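Local coordinates for protein dihydrodipicolinate synthase (PDB 1XKY) that probably catalyses the condensation of pyruvate with aspartate beta-semialdehyde, the step that commits the diaminopimelate pathway to lysine, at residues M181-I184 and I185-A189; P121-E124 and G125-Q128; G200-L203 and P204-V208; Y144-P147 and G148-V152. All coordinates share one frame; numbering follows the deposited sequence.

Interaction 1 (M181-I184 and I185-A189). With K (potassium ion), chain E.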
loop_
_atom_site.group_PDB
_atom_site.type_symbol
_atom_site.label_atom_id
_atom_site.label_comp_id
_atom_site.label_asym_id
_atom_site.label_seq_id
_atom_site.Cartn_x
_atom_site.Cartn_y
_atom_site.Cartn_z
ATOM N N MET A 181 12.941 13.609 3.600
ATOM C CA MET A 181 13.740 14.745 3.109
ATOM C C MET A 181 14.302 15.557 4.287
ATOM O O MET A 181 15.493 15.857 4.316
ATOM C CB MET A 181 12.913 15.670 2.211
ATOM C CG MET A 181 12.476 15.078 0.877
ATOM S SD MET A 181 11.630 16.351 -0.082
ATOM C CE MET A 181 10.645 15.364 -1.206
ATOM N N THR A 182 13.445 15.880 5.261
ATOM C CA THR A 182 13.850 16.626 6.460
ATOM C C THR A 182 15.068 15.991 7.112
ATOM O O THR A 182 16.013 16.679 7.473
ATOM C CB THR A 182 12.712 16.696 7.527
ATOM O OG1 THR A 182 11.638 17.517 7.052
ATOM C CG2 THR A 182 13.228 17.258 8.837
ATOM N N GLU A 183 15.025 14.672 7.263
ATOM C CA GLU A 183 16.082 13.938 7.945
ATOM C C GLU A 183 17.390 13.929 7.151
ATOM O O GLU A 183 18.478 14.059 7.723
ATOM C CB GLU A 183 15.614 12.509 8.221
ATOM C CG GLU A 183 16.440 11.782 9.264
ATOM C CD GLU A 183 15.938 10.371 9.510
ATOM O OE1 GLU A 183 14.742 10.121 9.259
ATOM O OE2 GLU A 183 16.743 9.519 9.950
ATOM N N ILE A 184 17.281 13.755 5.835
ATOM C CA ILE A 184 18.446 13.799 4.950
ATOM C C ILE A 184 19.094 15.176 5.027
ATOM O O ILE A 184 20.310 15.285 5.157
ATOM C CB ILE A 184 18.070 13.486 3.472
ATOM C CG1 ILE A 184 17.593 12.028 3.338
ATOM C CG2 ILE A 184 19.276 13.746 2.545
ATOM C CD1 ILE A 184 16.913 11.722 2.018
ATOM N N ILE A 185 18.268 16.217 4.932
ATOM C CA ILE A 185 18.737 17.596 5.018
ATOM C C ILE A 185 19.496 17.799 6.332
ATOM O O ILE A 185 20.600 18.331 6.340
ATOM C CB ILE A 185 17.575 18.629 4.890
ATOM C CG1 ILE A 185 16.997 18.613 3.466
ATOM C CG2 ILE A 185 18.056 20.050 5.249
ATOM C CD1 ILE A 185 15.569 19.139 3.351
ATOM N N GLU A 186 18.906 17.347 7.430
ATOM C CA GLU A 186 19.485 17.522 8.762
ATOM C C GLU A 186 20.818 16.787 8.914
ATOM O O GLU A 186 21.798 17.347 9.411
ATOM C CB GLU A 186 18.491 17.008 9.799
ATOM C CG GLU A 186 18.895 17.194 11.258
ATOM C CD GLU A 186 17.784 16.770 12.210
ATOM O OE1 GLU A 186 17.906 17.028 13.431
ATOM O OE2 GLU A 186 16.777 16.182 11.734
ATOM N N LYS A 187 20.853 15.539 8.459
ATOM C CA LYS A 187 21.971 14.640 8.748
ATOM C C LYS A 187 23.152 14.736 7.785
ATOM O O LYS A 187 24.222 14.190 8.072
ATOM C CB LYS A 187 21.471 13.197 8.814
ATOM C CG LYS A 187 20.606 12.921 10.035
ATOM C CD LYS A 187 20.072 11.504 10.037
ATOM C CE LYS A 187 19.492 11.138 11.395
ATOM N NZ LYS A 187 20.597 10.746 12.327
ATOM N N THR A 188 22.966 15.421 6.658
ATOM C CA THR A 188 24.033 15.616 5.680
ATOM C C THR A 188 24.673 16.990 5.876
ATOM O O THR A 188 24.073 17.879 6.485
ATOM C CB THR A 188 23.509 15.471 4.221
ATOM O OG1 THR A 188 22.453 16.413 3.977
ATOM C CG2 THR A 188 22.986 14.061 3.964
ATOM N N ALA A 189 25.881 17.163 5.342
ATOM C CA ALA A 189 26.600 18.448 5.412
ATOM C C ALA A 189 25.905 19.571 4.629
ATOM O O ALA A 189 25.066 19.317 3.753
ATOM C CB ALA A 189 28.026 18.275 4.908
HETATM K K K E . 22.364 19.196 4.302
HETATM O O HOH W 1 20.475 19.056 2.257
HETATM O O HOH W 2 21.846 22.170 3.449
HETATM O O HOH W 3 22.695 21.175 6.067
#
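Residues 181-184 and 185-189 form the last turns of helix 178-187 and its exit: Ile185 N bonds to Met181 O (2.9 Å), Glu186 N to Thr182 O and Lys187 N to Glu183 O. The helix belongs to the beta-alpha-beta unit between strands 168-173 and 193-196 of the TIM barrel, and its C-terminal end is a potassium site. Thr188 is the first residue to leave helical geometry, and it ends the run with two bonds to one acceptor. Ile184 O receives Thr188 N at 3.1 Å and Thr188 OG1 at 2.7 Å, and the two donors arrive from opposite faces of the carbonyl plane. With chi1 at 58°, the hydroxyl stands between the backbone N and the carbonyl carbon, which turns it back to the helix while the same oxygen faces the metal. The methyl groups Thr188 CG2 and Ile184 CG2 run alongside each other, 4.0 Å apart. One residue earlier, Lys187 runs alongside Glu183, pointing the same way. Its CE comes within 3.5 Å of Glu183 OE2, but its NZ bends off and makes no salt bridge with Glu183. Thr182 OG1 bonds to Val178 O and to His244 NE2 of the second subunit. The carbonyl ends of the last turn would favour a cation here. The potassium ion takes Ile185 O, Thr188 O and Ala189 O, with Phe192 O and three waters completing the shell, and it lies 2.8 Å from Thr188 OG1.

Interaction 2 (P121-E124 and G125-Q128)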
loop_
_atom_site.group_PDB
_atom_site.type_symbol
_atom_site.label_atom_id
_atom_site.label_comp_id
_atom_site.label_asym_id
_atom_site.label_seq_id
_atom_site.Cartn_x
_atom_site.Cartn_y
_atom_site.Cartn_z
ATOM N N PRO A 121 17.621 -4.155 -5.516
ATOM C CA PRO A 121 18.804 -4.316 -4.677
ATOM C C PRO A 121 18.586 -3.924 -3.211
ATOM O O PRO A 121 17.647 -3.201 -2.887
ATOM C CB PRO A 121 19.818 -3.370 -5.327
ATOM C CG PRO A 121 18.991 -2.311 -5.939
ATOM C CD PRO A 121 17.783 -3.045 -6.475
ATOM N N SER A 122 19.489 -4.383 -2.349
ATOM C CA SER A 122 19.458 -4.049 -0.932
ATOM C C SER A 122 20.039 -2.660 -0.724
ATOM O O SER A 122 20.574 -2.061 -1.655
ATOM C CB SER A 122 20.307 -5.042 -0.150
ATOM O OG SER A 122 21.668 -4.867 -0.481
ATOM N N GLN A 123 19.981 -2.171 0.515
ATOM C CA GLN A 123 20.621 -0.889 0.852
ATOM C C GLN A 123 22.120 -0.935 0.607
ATOM O O GLN A 123 22.677 -0.015 0.010
ATOM C CB GLN A 123 20.329 -0.480 2.303
ATOM C CG GLN A 123 18.874 -0.146 2.558
ATOM C CD GLN A 123 18.338 0.886 1.588
ATOM O OE1 GLN A 123 18.938 1.953 1.398
ATOM N NE2 GLN A 123 17.219 0.563 0.944
ATOM N N GLU A 124 22.769 -2.013 1.052
ATOM C CA GLU A 124 24.216 -2.154 0.881
ATOM C C GLU A 124 24.576 -2.378 -0.593
ATOM O O GLU A 124 25.610 -1.901 -1.046
ATOM C CB GLU A 124 24.763 -3.273 1.775
ATOM C CG GLU A 124 26.274 -3.538 1.683
ATOM C CD GLU A 124 27.148 -2.392 2.151
ATOM O OE1 GLU A 124 26.652 -1.467 2.826
ATOM O OE2 GLU A 124 28.354 -2.421 1.848
ATOM N N GLY A 125 23.722 -3.088 -1.334
ATOM C CA GLY A 125 23.906 -3.244 -2.786
ATOM C C GLY A 125 23.932 -1.893 -3.482
ATOM O O GLY A 125 24.843 -1.594 -4.270
ATOM N N MET A 126 22.950 -1.060 -3.152
ATOM C CA MET A 126 22.855 0.270 -3.720
ATOM C C MET A 126 24.023 1.143 -3.289
ATOM O O MET A 126 24.556 1.900 -4.089
ATOM C CB MET A 126 21.527 0.929 -3.347
ATOM C CG MET A 126 20.369 0.365 -4.134
ATOM S SD MET A 126 18.878 1.341 -3.944
ATOM C CE MET A 126 18.227 0.678 -2.415
ATOM N N TYR A 127 24.428 1.019 -2.031
ATOM C CA TYR A 127 25.603 1.730 -1.559
ATOM C C TYR A 127 26.840 1.398 -2.416
ATOM O O TYR A 127 27.535 2.301 -2.894
ATOM C CB TYR A 127 25.864 1.446 -0.072
ATOM C CG TYR A 127 27.118 2.120 0.380
ATOM C CD1 TYR A 127 27.107 3.460 0.746
ATOM C CD2 TYR A 127 28.335 1.444 0.368
ATOM C CE1 TYR A 127 28.285 4.106 1.118
ATOM C CE2 TYR A 127 29.502 2.071 0.739
ATOM C CZ TYR A 127 29.470 3.401 1.120
ATOM O OH TYR A 127 30.633 4.032 1.491
ATOM N N GLN A 128 27.104 0.109 -2.623
ATOM C CA GLN A 128 28.245 -0.307 -3.440
ATOM C C GLN A 128 28.093 0.109 -4.905
ATOM O O GLN A 128 29.068 0.461 -5.569
ATOM C CB GLN A 128 28.460 -1.817 -3.336
ATOM C CG GLN A 128 28.835 -2.305 -1.938
ATOM C CD GLN A 128 30.144 -1.725 -1.389
ATOM O OE1 GLN A 128 30.303 -1.602 -0.167
ATOM N NE2 GLN A 128 31.075 -1.367 -2.274
#
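Gly125 N points its hydrogen at Ser122 OG, 2.8 Å away and with an angle of 159° at the hydrogen, which makes Ser122 the N-cap of helix 123-135. The serine hydroxyl is brought over this end by a chi1 of 68°. Met126 N bonds to Ser122 O at 3.0 Å, and its side chain runs back toward the start of the helix, where CG packs on Pro121 CG at 3.5 Å with the two side chains crossing at about a right angle. The chain bends at the CG-SD bond, and Met126 CE reaches Gln123 NE2 at 3.5 Å; that amide is held by Gln153 O, Ser155 N and Thr158. The helix links strands 110-114 and 141-145 of the TIM barrel in a beta-alpha-beta unit, and Met126 faces the loop residues Ala115 and Pro116. Tyr127 N bonds to Gln123 O at 2.9 Å. Its ring lies alongside the Glu124 carboxylate, their planes 25° apart, and Arg161 serves both groups, through a salt bridge to Glu124 OE1 and a cation-pi contact with the ring. Gln128 N closes the next turn on Glu124 O at 3.0 Å, and its side chain, like that of Glu124, packs on Leu282 of the third subunit.

Interaction 3 (G200-L203 and P204-V208)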
loop_
_atom_site.group_PDB
_atom_site.type_symbol
_atom_site.label_atom_id
_atom_site.label_comp_id
_atom_site.label_asym_id
_atom_site.label_seq_id
_atom_site.Cartn_x
_atom_site.Cartn_y
_atom_site.Cartn_z
ATOM N N GLY A 200 4.661 19.110 -7.279
ATOM C CA GLY A 200 3.693 19.528 -6.275
ATOM C C GLY A 200 4.308 19.752 -4.900
ATOM O O GLY A 200 3.817 20.564 -4.126
ATOM N N LEU A 201 5.372 19.019 -4.588
ATOM C CA LEU A 201 6.042 19.158 -3.302
ATOM C C LEU A 201 7.104 20.248 -3.232
ATOM O O LEU A 201 7.732 20.404 -2.189
ATOM C CB LEU A 201 6.666 17.823 -2.882
ATOM C CG LEU A 201 5.647 16.717 -2.605
ATOM C CD1 LEU A 201 6.343 15.498 -1.999
ATOM C CD2 LEU A 201 4.528 17.208 -1.699
ATOM N N THR A 202 7.313 21.002 -4.310
ATOM C CA THR A 202 8.378 22.019 -4.321
ATOM C C THR A 202 8.327 22.914 -3.073
ATOM O O THR A 202 9.312 23.028 -2.328
ATOM C CB THR A 202 8.300 22.909 -5.577
ATOM O OG1 THR A 202 8.397 22.098 -6.758
ATOM C CG2 THR A 202 9.417 23.951 -5.572
ATOM N N LEU A 203 7.167 23.526 -2.845
ATOM C CA LEU A 203 7.008 24.488 -1.752
ATOM C C LEU A 203 7.180 23.866 -0.350
ATOM O O LEU A 203 8.015 24.327 0.420
ATOM C CB LEU A 203 5.679 25.259 -1.882
ATOM C CG LEU A 203 5.815 26.777 -1.754
ATOM C CD1 LEU A 203 6.882 27.327 -2.722
ATOM C CD2 LEU A 203 4.478 27.477 -1.981
ATOM N N PRO A 204 6.407 22.812 -0.022
ATOM C CA PRO A 204 6.622 22.168 1.277
ATOM C C PRO A 204 8.020 21.554 1.463
ATOM O O PRO A 204 8.529 21.538 2.579
ATOM C CB PRO A 204 5.523 21.093 1.333
ATOM C CG PRO A 204 5.115 20.866 -0.078
ATOM C CD PRO A 204 5.299 22.187 -0.769
ATOM N N ALA A 205 8.635 21.063 0.389
ATOM C CA ALA A 205 10.009 20.560 0.464
ATOM C C ALA A 205 11.009 21.690 0.768
ATOM O O ALA A 205 11.888 21.548 1.613
ATOM C CB ALA A 205 10.390 19.848 -0.822
ATOM N N MET A 206 10.866 22.809 0.072
ATOM C CA MET A 206 11.696 23.975 0.343
ATOM C C MET A 206 11.458 24.528 1.760
ATOM O O MET A 206 12.402 24.956 2.421
ATOM C CB MET A 206 11.490 25.041 -0.738
ATOM C CG MET A 206 12.084 24.608 -2.080
ATOM S SD MET A 206 11.983 25.854 -3.362
ATOM C CE MET A 206 13.317 26.932 -2.864
ATOM N N ALA A 207 10.219 24.457 2.246
ATOM C CA ALA A 207 9.912 24.894 3.610
ATOM C C ALA A 207 10.732 24.162 4.668
ATOM O O ALA A 207 11.111 24.767 5.666
ATOM C CB ALA A 207 8.428 24.761 3.905
ATOM N N VAL A 208 11.019 22.876 4.446
ATOM C CA VAL A 208 11.828 22.086 5.378
ATOM C C VAL A 208 13.332 22.092 5.053
ATOM O O VAL A 208 14.116 21.429 5.746
ATOM C CB VAL A 208 11.308 20.610 5.498
ATOM C CG1 VAL A 208 9.838 20.601 5.914
ATOM C CG2 VAL A 208 11.504 19.813 4.205
#
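Backbone bonds tie residues 200-203 to 204-208 as the chain passes from a 3-10 turn into the short helix 202-207, part of the beta-alpha-beta unit between strands 193-196 and 212-215 of the TIM barrel. Ala205 N reaches Leu201 O at 2.8 Å in nearly straight line with the carbonyl, Met206 N follows to Thr202 O at 2.9 Å, and Ala207 N to Leu203 O at 2.9 Å. Pro204 sits in the first turn, where the absence of a donor hydrogen costs no helical bond inside the helix proper. Its ring makes the apolar contacts instead: Pro204 CG meets Leu201 CD2 at 4.0 Å, the two side chains crossing at about a right angle. The polar end of Thr202 turns back along the chain, OG1 bonding to Asp199 O. All of these residues that touch are buried. Leu203 packs on Met228 and Phe232 of helix 218-234 and on helix 237-253, while Pro204 and Ala207 each meet their own counterparts in the second subunit, consistent with a symmetric interface, where Gln241 of that subunit bonds to Ala207 O. Alongside Thr202 runs Met206, pointing the same way. The chi1 of -58° sets Thr202 CG2 opposite the backbone N, and this methyl meets Met206 SD at 3.9 Å.

Interaction 4 (Y144-P147 and G148-V152); sequences YNVP and GRSIV
Val146 O is gripped by two backbone donors from the turn that follows it, Ser150 N at 2.8 Å and Arg149 N at 2.9 Å. The first lies close to the line of the carbonyl, whereas the second approaches from above its plane, 50° out of it. Val146 is the N-cap of the short helix 147-150, which follows strand 141-145 at the C-terminal rim of the TIM barrel, the end where this fold keeps its active site. Pro147 O in turn accepts Ile151 N at 2.8 Å. Val146 N, left ahead of the helix, gives its hydrogen to a water at 2.9 Å; that water donates to Asn145 OD1 and to Val152 O, both at 2.8 Å, and so pins the strand end to the chain leaving the helix. Both ends of the Asn145 amide are engaged: OD1 also receives Ile154 N and ND2 bonds to Asp173 OD1. Ser150 OG is held by Ala115 O, and Arg149 NH1 by Tyr118 O of the third subunit. Apolar contacts fill in around these bonds. Val146 CG2 touches the extended Arg149 chain, while Val146 CG1 rests over the centre of the Tyr144 ring, 4.0 Å above its plane. In addition, Pro147 CA makes a C-H...O contact with Val152 O at 3.4 Å. Bonding of this kind implies a rim turn fixed by backbone bonds and one bridging water, with the arginine steered toward a neighbouring subunit.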
loop_
_atom_site.group_PDB
_atom_site.type_symbol
_atom_site.label_atom_id
_atom_site.label_comp_id
_atom_site.label_asym_id
_atom_site.label_seq_id
_atom_site.Cartn_x
_atom_site.Cartn_y
_atom_site.Cartn_z
ATOM N N TYR A 144 19.144 9.696 -7.369
ATOM C CA TYR A 144 17.735 9.818 -7.706
ATOM C C TYR A 144 16.953 8.714 -7.004
ATOM O O TYR A 144 17.053 7.536 -7.366
ATOM C CB TYR A 144 17.570 9.779 -9.230
ATOM C CG TYR A 144 16.163 9.942 -9.779
ATOM C CD1 TYR A 144 15.099 10.377 -8.985
ATOM C CD2 TYR A 144 15.914 9.706 -11.132
ATOM C CE1 TYR A 144 13.826 10.538 -9.517
ATOM C CE2 TYR A 144 14.646 9.862 -11.670
ATOM C CZ TYR A 144 13.608 10.277 -10.860
ATOM O OH TYR A 144 12.353 10.436 -11.406
ATOM N N ASN A 145 16.201 9.117 -5.980
ATOM C CA ASN A 145 15.303 8.224 -5.248
ATOM C C ASN A 145 13.913 8.286 -5.884
ATOM O O ASN A 145 13.296 9.357 -5.951
ATOM C CB ASN A 145 15.231 8.647 -3.777
ATOM C CG ASN A 145 14.362 7.732 -2.941
ATOM O OD1 ASN A 145 14.533 6.513 -2.941
ATOM N ND2 ASN A 145 13.421 8.320 -2.218
ATOM N N VAL A 146 13.444 7.142 -6.372
ATOM C CA VAL A 146 12.178 7.080 -7.096
ATOM C C VAL A 146 11.488 5.724 -6.891
ATOM O O VAL A 146 11.398 4.904 -7.819
ATOM C CB VAL A 146 12.375 7.452 -8.586
ATOM C CG1 VAL A 146 13.312 6.466 -9.305
ATOM C CG2 VAL A 146 11.035 7.588 -9.301
ATOM N N PRO A 147 11.014 5.476 -5.652
ATOM C CA PRO A 147 10.367 4.204 -5.324
ATOM C C PRO A 147 9.128 3.938 -6.170
ATOM O O PRO A 147 8.777 2.784 -6.398
ATOM C CB PRO A 147 10.002 4.368 -3.836
ATOM C CG PRO A 147 9.972 5.834 -3.617
ATOM C CD PRO A 147 11.054 6.367 -4.475
ATOM N N GLY A 148 8.480 5.006 -6.628
ATOM C CA GLY A 148 7.357 4.903 -7.552
ATOM C C GLY A 148 7.690 4.344 -8.931
ATOM O O GLY A 148 6.775 4.050 -9.701
ATOM N N ARG A 149 8.983 4.217 -9.254
ATOM C CA ARG A 149 9.422 3.540 -10.481
ATOM C C ARG A 149 10.373 2.369 -10.236
ATOM O O ARG A 149 10.383 1.414 -11.012
ATOM C CB ARG A 149 10.072 4.531 -11.445
ATOM C CG ARG A 149 9.101 5.543 -11.993
ATOM C CD ARG A 149 9.790 6.541 -12.889
ATOM N NE ARG A 149 8.850 7.537 -13.390
ATOM C CZ ARG A 149 8.086 7.402 -14.475
ATOM N NH1 ARG A 149 8.117 6.292 -15.213
ATOM N NH2 ARG A 149 7.270 8.392 -14.817
ATOM N N SER A 150 11.164 2.442 -9.170
ATOM C CA SER A 150 12.165 1.429 -8.883
ATOM C C SER A 150 11.779 0.489 -7.747
ATOM O O SER A 150 12.498 -0.477 -7.510
ATOM C CB SER A 150 13.510 2.082 -8.574
ATOM O OG SER A 150 14.041 2.690 -9.737
ATOM N N ILE A 151 10.672 0.792 -7.054
ATOM C CA ILE A 151 10.154 0.005 -5.919
ATOM C C ILE A 151 10.945 0.242 -4.629
ATOM O O ILE A 151 10.389 0.670 -3.615
ATOM C CB ILE A 151 10.066 -1.517 -6.250
ATOM C CG1 ILE A 151 9.274 -1.694 -7.565
ATOM C CG2 ILE A 151 9.512 -2.309 -5.048
ATOM C CD1 ILE A 151 8.183 -2.671 -7.542
ATOM N N VAL A 152 12.243 -0.039 -4.678
ATOM C CA VAL A 152 13.120 0.185 -3.535
ATOM C C VAL A 152 13.264 1.673 -3.234
ATOM O O VAL A 152 13.112 2.512 -4.121
ATOM C CB VAL A 152 14.517 -0.420 -3.768
ATOM C CG1 VAL A 152 14.427 -1.932 -3.900
ATOM C CG2 VAL A 152 15.164 0.192 -5.000
HETATM O O HOH W 4 14.434 4.725 -5.101
#

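All four contacts are local, within helices or the turns at their ends, but they differ with their place in the TIM barrel. Interaction 3 is wholly buried and chiefly apolar, whereas interactions 1 and 2 are partly exposed, their centres about 20 and 22 Å from the chain centre; the first carries a potassium site, the second a serine cap and a salt-bridged glutamate. Interaction 4, its centre about 13 Å from that of the chain, sits at a strand end and relies on a water. Interactions 1 and 3 touch, Met181 SD reaching Ala205 CB, and both meet the second subunit. Interactions 2 and 4 also touch, through Val152, and both meet the third subunit.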